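Local coordinates for autolysin E (Staphylococcus aureus, PDB 4PI8), which probably hydrolyses glycosidic bonds in the NAG-NAM glycan strands of peptidoglycan, as an autolytic glycosidase whose catalytic domain belongs to the lysozyme clan, at residues 16-19 and 24-27; 73-76 and 80-83; 86-91 and 96-101. The protein carries 1 engineered substitution. All blocks are in the same frame, centred on the assembly; numbering follows the deposited sequence. Where two conformers were deposited one is given.

Overall arrangement
Interaction 1 lies on the opposite side of the chain's centre from the other two, about 30 Å from interaction 3 and 34 Å from interaction 2 between centres. It is small, buried and purely polar, an amide-to-amide link beside the glycan pocket. Interactions 2 and 3 follow each other through helices 67-74, 84-94 and 98-108 and share a boundary, where Leu74 CD1 meets Phe87 CD2 at 3.8 Å. Interaction 2 is half surface, with leucines inward and charged or polar residues outward. Interaction 3, its centre about 12 Å from the chain's centre, is core: apolar side chains fill it, and a buried glutamine accepts one backbone N-H at the turn and another from a neighbouring loop.

Interaction 1. Residues 16-19 and 24-27; sequences SMQQ and VQTK
The side-chain amide of Gln25 reaches the C-terminal end of helix 11-18 and places both hydrogens of NE2 on Gln18. One bond goes to the main-chain carbonyl, Gln25 NE2 to Gln18 O at 3.0 Å, and is nearly straight (166° at the hydrogen). The other runs from Gln25 NE2 to the side-chain oxygen Gln18 OE1, also 3.0 Å, and is more bent at 146°. Both acceptors lie in or close to the amide plane of Gln25, as the two hydrogens of a flat NH2 require, while the two amide planes stand 57° apart. Gln18 can offer both oxygens because its chain is bent at chi2, bringing OE1 round to the side of its own carbonyl. A carbonyl in the last turn of a helix has lost its usual i+4 partner, and a glutamine is long enough to supply a donor from the neighbouring loop.

The tight part is confined to these two residues, both buried. Ile41 of helix 38-45 and Trp184 of helix 179-184 pack against both glutamines. The remaining amide atoms are used as well: Gln18 NE2 bonds to Gln193 OE1, Gln193 belonging to the glycan pocket, and Gln25 OE1 accepts from Arg183. By contrast, the flank at Val24 is loose: this residue turns its side chain from the helix and is exposed, touching the bound N-acetylmuramic acid.

Helix 11-18 is thus joined to the start of the hairpin 26-29/32-35 by a polar relay, Arg183 to Gln25 to Gln18 to Gln193. Because each amide both donates and accepts, the chain of bonds is consistent with a single orientation of each amide, and it links the helix end to Gln193 of the glycan pocket.

Interaction 2. Residues 73-76 and 80-83; sequences LLKG and LENR
The backbone leaves helix 67-74 and curls back on itself, so that Leu74 and Glu81 come within 4.8 Å between their CA atoms, and the type II beta turn Leu80-Arg83 leads into helix 84-94. This is a helix-loop-helix connection. The turn is closed by Arg83 N bonding to Leu80 O, and Asn82 occupies its third position with positive phi, a conformation that asparagine tolerates better than most residues. At the near approach, Glu81 CA makes a bent CA-H...O contact with Leu74 O, 3.3 Å between the heavy atoms.

Leu74 points toward the turn. Its CD1 methyl lies against the turn's carbonyl, 3.4 Å from Leu80 O, while the other branch, CD2, meets Leu80 CB at 4.0 Å. Leu74 also reaches Val102, and Leu80 reaches Ala105 and Leu106; buried, branched apolar leucines suit this side, which faces helix 98-108.

Outward, the character changes. Lys75 bends at chi2, which brings its CD methylene slantwise across Glu81 OE2, while NZ stays beyond salt-bridge distance. Arg83, at the N-cap position of helix 84-94, leads its guanidinium group away to a salt bridge with Asp157 and bonds through NE to Ile79 O.

Gly76 has a positive phi (72°), which a residue without a side chain adopts easily. The extended chain of Glu81, CG opposite the main-chain nitrogen (chi1 -179°), carries its carboxylate across to this glycine: Gly76 N donates to Glu81 OE2 at 2.8 Å, on the anti side and 23° out of the carboxylate plane.

Interaction 3. Residues 86-91 and 96-101; sequences VFLEAQ and VNVIYL
Gln91 OE1 accepts two backbone N-H groups, Val98 N to Gln91 OE1 at 2.9 Å and Val63 N from a neighbouring loop, within the tight connection between the consecutive helices 84-94 and 98-108. The Val98 donor sits above the amide plane, 45° out of it. An extended chain carries the amide there: Gln91 CG lies opposite the backbone nitrogen (chi1 169°), and its methylenes run past Val96 O. The main chain adds Val96 N to Gln91 O at 3.3 Å, on a lone pair in the carbonyl plane.

At the start of helix 98-108, Asn97 is the N-cap. Its OD1 takes the N-H of Tyr100, with Tyr100 N 3.0 Å from Asn97 OD1, and, more weakly, that of Ile99, while ND2 donates to Tyr212 OH.

Apolar chains fill the space between the helices. Both methyls of beta-branched Val98 touch Leu88 CD2, and Val98 CG2 also meets Phe87 CB at 3.8 Å. Ala90, small enough for close approach, and Phe87 receive Leu101 together; its CD2 methyl lies 3.8 Å from Ala90 CB and likewise 3.8 Å from Phe87 CD1, oblique to the ring.

Interaction 1. Residues 16-19 and 24-27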
loop_
_atom_site.group_PDB
_atom_site.type_symbol
_atom_site.label_atom_id
_atom_site.label_comp_id
_atom_site.label_asym_id
_atom_site.label_seq_id
_atom_site.Cartn_x
_atom_site.Cartn_y
_atom_site.Cartn_z
ATOM N N SER A 16 -18.863 12.393 -5.544
ATOM C CA SER A 16 -19.431 13.296 -4.536
ATOM C C SER A 16 -19.041 12.862 -3.118
ATOM O O SER A 16 -18.775 13.651 -2.246
ATOM C CB SER A 16 -20.946 13.336 -4.643
ATOM O OG SER A 16 -21.342 13.963 -5.842
ATOM N N MET A 17 -19.060 11.545 -2.906
ATOM C CA MET A 17 -18.668 10.986 -1.599
ATOM C C MET A 17 -17.180 11.272 -1.294
ATOM O O MET A 17 -16.874 11.666 -0.232
ATOM C CB MET A 17 -19.005 9.497 -1.579
ATOM C CG MET A 17 -20.502 9.232 -1.589
ATOM S SD MET A 17 -21.034 7.562 -1.941
ATOM C CE MET A 17 -20.723 6.798 -0.403
ATOM N N GLN A 18 -16.304 11.063 -2.305
ATOM C CA GLN A 18 -14.853 11.296 -2.126
ATOM C C GLN A 18 -14.545 12.774 -1.834
ATOM O O GLN A 18 -13.586 13.087 -1.179
ATOM C CB GLN A 18 -14.098 10.893 -3.368
ATOM C CG GLN A 18 -14.095 9.422 -3.700
ATOM C CD GLN A 18 -13.414 8.491 -2.705
ATOM O OE1 GLN A 18 -12.718 8.950 -1.801
ATOM N NE2 GLN A 18 -13.591 7.218 -2.934
ATOM N N GLN A 19 -15.434 13.640 -2.345
ATOM C CA GLN A 19 -15.327 15.084 -2.141
ATOM C C GLN A 19 -16.063 15.553 -0.885
ATOM O O GLN A 19 -16.147 16.773 -0.579
ATOM C CB GLN A 19 -15.914 15.799 -3.365
ATOM C CG GLN A 19 -15.144 15.563 -4.638
ATOM C CD GLN A 19 -15.854 16.060 -5.897
ATOM O OE1 GLN A 19 -17.073 16.305 -5.893
ATOM N NE2 GLN A 19 -15.108 16.209 -6.976
ATOM N N VAL A 24 -9.813 13.590 3.848
ATOM C CA VAL A 24 -8.445 14.040 3.490
ATOM C C VAL A 24 -8.016 13.404 2.173
ATOM O O VAL A 24 -7.988 12.176 2.073
ATOM C CB VAL A 24 -7.459 13.726 4.605
ATOM C CG1 VAL A 24 -6.036 14.139 4.190
ATOM C CG2 VAL A 24 -7.892 14.425 5.906
ATOM N N GLN A 25 -7.742 14.231 1.180
ATOM C CA GLN A 25 -7.304 13.789 -0.138
ATOM C C GLN A 25 -6.150 14.716 -0.474
ATOM O O GLN A 25 -6.351 15.919 -0.490
ATOM C CB GLN A 25 -8.361 13.931 -1.215
ATOM C CG GLN A 25 -9.731 13.307 -0.811
ATOM C CD GLN A 25 -9.908 11.861 -1.183
ATOM O OE1 GLN A 25 -8.946 11.124 -1.385
ATOM N NE2 GLN A 25 -11.138 11.397 -1.236
ATOM N N THR A 26 -4.948 14.165 -0.689
ATOM C CA THR A 26 -3.739 14.991 -0.812
ATOM C C THR A 26 -3.021 14.735 -2.132
ATOM O O THR A 26 -3.253 13.745 -2.852
ATOM C CB THR A 26 -2.794 14.720 0.334
ATOM O OG1 THR A 26 -2.408 13.340 0.333
ATOM C CG2 THR A 26 -3.410 15.044 1.684
ATOM N N LYS A 27 -2.132 15.684 -2.464
ATOM C CA LYS A 27 -1.339 15.631 -3.697
ATOM C C LYS A 27 0.033 16.246 -3.407
ATOM O O LYS A 27 0.120 17.136 -2.580
ATOM C CB LYS A 27 -2.079 16.425 -4.775
ATOM C CG LYS A 27 -1.342 16.853 -6.011
ATOM C CD LYS A 27 -1.909 18.182 -6.518
ATOM C CE LYS A 27 -0.938 18.866 -7.476
ATOM N NZ LYS A 27 -0.424 17.920 -8.513
#

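Interaction 2. Residues 73-76 and 80-83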
loop_
_atom_site.group_PDB
_atom_site.type_symbol
_atom_site.label_atom_id
_atom_site.label_comp_id
_atom_site.label_asym_id
_atom_site.label_seq_id
_atom_site.Cartn_x
_atom_site.Cartn_y
_atom_site.Cartn_z
ATOM N N LEU A 73 15.748 -6.907 -6.345
ATOM C CA LEU A 73 14.907 -5.716 -6.249
ATOM C C LEU A 73 15.259 -4.865 -5.091
ATOM O O LEU A 73 15.066 -3.690 -5.156
ATOM C CB LEU A 73 13.409 -6.071 -6.191
ATOM C CG LEU A 73 12.759 -6.651 -7.425
ATOM C CD1 LEU A 73 11.309 -6.912 -7.107
ATOM C CD2 LEU A 73 12.882 -5.653 -8.581
ATOM N N LEU A 74 15.660 -5.436 -3.954
ATOM C CA LEU A 74 15.924 -4.749 -2.754
ATOM C C LEU A 74 17.355 -4.208 -2.615
ATOM O O LEU A 74 17.652 -3.563 -1.638
ATOM C CB LEU A 74 15.589 -5.634 -1.556
ATOM C CG LEU A 74 14.105 -5.991 -1.445
ATOM C CD1 LEU A 74 13.925 -7.003 -0.347
ATOM C CD2 LEU A 74 13.272 -4.751 -1.211
ATOM N N LYS A 75 18.215 -4.553 -3.546
ATOM C CA LYS A 75 19.617 -4.053 -3.526
ATOM C C LYS A 75 19.615 -2.523 -3.579
ATOM O O LYS A 75 18.914 -1.887 -4.386
ATOM C CB LYS A 75 20.445 -4.635 -4.663
ATOM C CG LYS A 75 21.948 -4.561 -4.420
ATOM C CD LYS A 75 22.378 -5.517 -3.306
ATOM C CE LYS A 75 23.848 -5.436 -2.967
ATOM N NZ LYS A 75 24.131 -6.578 -2.051
ATOM N N GLY A 76 20.355 -1.912 -2.661
ATOM C CA GLY A 76 20.404 -0.491 -2.539
ATOM C C GLY A 76 19.167 0.143 -1.989
ATOM O O GLY A 76 18.965 1.392 -2.065
ATOM N N LEU A 80 15.608 -2.110 3.810
ATOM C CA LEU A 80 14.960 -3.256 3.163
ATOM C C LEU A 80 15.933 -4.168 2.439
ATOM O O LEU A 80 15.584 -5.303 2.075
ATOM C CB LEU A 80 13.836 -2.760 2.214
ATOM C CG LEU A 80 12.779 -1.943 2.882
ATOM C CD1 LEU A 80 11.797 -1.426 1.787
ATOM C CD2 LEU A 80 12.097 -2.600 4.047
ATOM N N GLU A 81 17.154 -3.715 2.177
ATOM C CA GLU A 81 18.130 -4.489 1.481
ATOM C C GLU A 81 18.385 -5.815 2.188
ATOM O O GLU A 81 18.491 -5.884 3.423
ATOM C CB GLU A 81 19.441 -3.696 1.341
ATOM C CG GLU A 81 20.546 -4.433 0.598
ATOM C CD GLU A 81 21.770 -3.554 0.416
ATOM O OE1 GLU A 81 22.495 -3.365 1.392
ATOM O OE2 GLU A 81 21.917 -2.966 -0.657
ATOM N N ASN A 82 18.453 -6.892 1.395
ATOM C CA ASN A 82 18.763 -8.205 1.867
ATOM C C ASN A 82 17.712 -8.735 2.818
ATOM O O ASN A 82 17.993 -9.600 3.648
ATOM C CB ASN A 82 20.225 -8.287 2.431
ATOM C CG ASN A 82 21.262 -8.485 1.321
ATOM O OD1 ASN A 82 22.396 -7.995 1.402
ATOM N ND2 ASN A 82 20.836 -9.089 0.224
ATOM N N ARG A 83 16.452 -8.283 2.694
ATOM C CA ARG A 83 15.332 -8.832 3.477
ATOM C C ARG A 83 14.336 -9.612 2.567
ATOM O O ARG A 83 13.194 -9.900 2.984
ATOM C CB ARG A 83 14.569 -7.792 4.294
ATOM C CG ARG A 83 15.588 -7.132 5.274
ATOM C CD ARG A 83 14.889 -6.310 6.323
ATOM N NE ARG A 83 15.861 -5.597 7.150
ATOM C CZ ARG A 83 16.402 -6.095 8.246
ATOM N NH1 ARG A 83 16.092 -7.275 8.685
ATOM N NH2 ARG A 83 17.363 -5.396 8.855
#

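Interaction 3. Residues 86-91 and 96-101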
loop_
_atom_site.group_PDB
_atom_site.type_symbol
_atom_site.label_atom_id
_atom_site.label_comp_id
_atom_site.label_asym_id
_atom_site.label_seq_id
_atom_site.Cartn_x
_atom_site.Cartn_y
_atom_site.Cartn_z
ATOM N N VAL A 86 12.310 -12.640 3.955
ATOM C CA VAL A 86 11.169 -12.357 4.787
ATOM C C VAL A 86 9.943 -11.850 3.980
ATOM O O VAL A 86 8.807 -12.174 4.257
ATOM C CB VAL A 86 11.583 -11.403 5.899
ATOM C CG1 VAL A 86 10.420 -11.049 6.721
ATOM C CG2 VAL A 86 12.652 -12.093 6.775
ATOM N N PHE A 87 10.230 -11.044 2.957
ATOM C CA PHE A 87 9.152 -10.692 2.024
ATOM C C PHE A 87 8.479 -11.941 1.428
ATOM O O PHE A 87 7.270 -11.995 1.254
ATOM C CB PHE A 87 9.663 -9.781 0.912
ATOM C CG PHE A 87 9.736 -8.316 1.297
ATOM C CD1 PHE A 87 8.623 -7.528 1.214
ATOM C CD2 PHE A 87 10.881 -7.731 1.823
ATOM C CE1 PHE A 87 8.625 -6.163 1.495
ATOM C CE2 PHE A 87 10.871 -6.390 2.143
ATOM C CZ PHE A 87 9.754 -5.586 1.992
ATOM N N LEU A 88 9.288 -12.974 1.126
ATOM C CA LEU A 88 8.750 -14.219 0.595
ATOM C C LEU A 88 8.034 -15.059 1.654
ATOM O O LEU A 88 7.011 -15.682 1.337
ATOM C CB LEU A 88 9.843 -15.032 -0.105
ATOM C CG LEU A 88 10.109 -14.452 -1.499
ATOM C CD1 LEU A 88 11.376 -15.098 -2.074
ATOM C CD2 LEU A 88 8.981 -14.573 -2.481
ATOM N N GLU A 89 8.528 -15.038 2.884
ATOM C CA GLU A 89 7.782 -15.632 3.998
ATOM C C GLU A 89 6.385 -15.017 4.014
ATOM O O GLU A 89 5.375 -15.726 4.146
ATOM C CB GLU A 89 8.497 -15.329 5.288
ATOM C CG GLU A 89 8.227 -16.202 6.455
ATOM C CD GLU A 89 9.420 -16.084 7.403
ATOM O OE1 GLU A 89 10.011 -14.986 7.491
ATOM O OE2 GLU A 89 9.833 -17.082 7.991
ATOM N N ALA A 90 6.322 -13.666 3.929
ATOM C CA ALA A 90 5.007 -13.002 3.944
ATOM C C ALA A 90 4.142 -13.403 2.749
ATOM O O ALA A 90 2.935 -13.652 2.882
ATOM C CB ALA A 90 5.239 -11.495 3.944
ATOM N N GLN A 91 4.711 -13.429 1.540
ATOM C CA GLN A 91 3.963 -13.832 0.367
ATOM C C GLN A 91 3.297 -15.187 0.597
ATOM O O GLN A 91 2.113 -15.340 0.273
ATOM C CB GLN A 91 4.843 -13.861 -0.905
ATOM C CG GLN A 91 4.085 -14.532 -2.029
ATOM C CD GLN A 91 4.692 -14.398 -3.411
ATOM O OE1 GLN A 91 4.300 -13.572 -4.243
ATOM N NE2 GLN A 91 5.587 -15.328 -3.736
ATOM N N VAL A 96 0.029 -12.968 -0.585
ATOM C CA VAL A 96 0.140 -11.547 -0.955
ATOM C C VAL A 96 1.255 -11.443 -1.996
ATOM O O VAL A 96 2.393 -11.869 -1.733
ATOM C CB VAL A 96 0.510 -10.705 0.224
ATOM C CG1 VAL A 96 0.685 -9.253 -0.165
ATOM C CG2 VAL A 96 -0.569 -10.739 1.313
ATOM N N ASN A 97 0.933 -10.890 -3.149
ATOM C CA ASN A 97 1.903 -10.708 -4.278
ATOM C C ASN A 97 3.189 -10.041 -3.789
ATOM O O ASN A 97 3.100 -8.920 -3.284
ATOM C CB ASN A 97 1.183 -9.948 -5.367
ATOM C CG ASN A 97 2.019 -9.664 -6.584
ATOM O OD1 ASN A 97 3.165 -9.198 -6.481
ATOM N ND2 ASN A 97 1.422 -9.737 -7.747
ATOM N N VAL A 98 4.327 -10.696 -3.922
ATOM C CA VAL A 98 5.535 -10.158 -3.289
ATOM C C VAL A 98 6.063 -8.939 -4.044
ATOM O O VAL A 98 6.734 -8.080 -3.425
ATOM C CB VAL A 98 6.664 -11.226 -3.136
ATOM C CG1 VAL A 98 7.310 -11.580 -4.482
ATOM C CG2 VAL A 98 7.667 -10.830 -2.097
ATOM N N ILE A 99 5.805 -8.862 -5.341
ATOM C CA ILE A 99 6.232 -7.664 -6.072
ATOM C C ILE A 99 5.434 -6.436 -5.597
ATOM O O ILE A 99 5.981 -5.336 -5.429
ATOM C CB ILE A 99 6.233 -7.866 -7.562
ATOM C CG1 ILE A 99 7.372 -8.796 -7.995
ATOM C CG2 ILE A 99 6.302 -6.543 -8.299
ATOM C CD1 ILE A 99 7.340 -9.239 -9.435
ATOM N N TYR A 100 4.126 -6.611 -5.398
ATOM C CA TYR A 100 3.315 -5.587 -4.800
ATOM C C TYR A 100 3.859 -5.241 -3.439
ATOM O O TYR A 100 4.033 -4.053 -3.118
ATOM C CB TYR A 100 1.847 -6.066 -4.708
ATOM C CG TYR A 100 1.130 -5.383 -3.582
ATOM C CD1 TYR A 100 0.903 -4.022 -3.583
ATOM C CD2 TYR A 100 0.800 -6.095 -2.430
ATOM C CE1 TYR A 100 0.368 -3.395 -2.491
ATOM C CE2 TYR A 100 0.231 -5.487 -1.332
ATOM C CZ TYR A 100 0.089 -4.130 -1.343
ATOM O OH TYR A 100 -0.399 -3.510 -0.203
ATOM N N LEU A 101 4.163 -6.236 -2.601
ATOM C CA LEU A 101 4.557 -5.971 -1.234
ATOM C C LEU A 101 5.856 -5.154 -1.185
ATOM O O LEU A 101 5.962 -4.159 -0.428
ATOM C CB LEU A 101 4.724 -7.264 -0.449
ATOM C CG LEU A 101 4.667 -7.191 1.049
ATOM C CD1 LEU A 101 3.350 -6.646 1.579
ATOM C CD2 LEU A 101 4.965 -8.584 1.576
#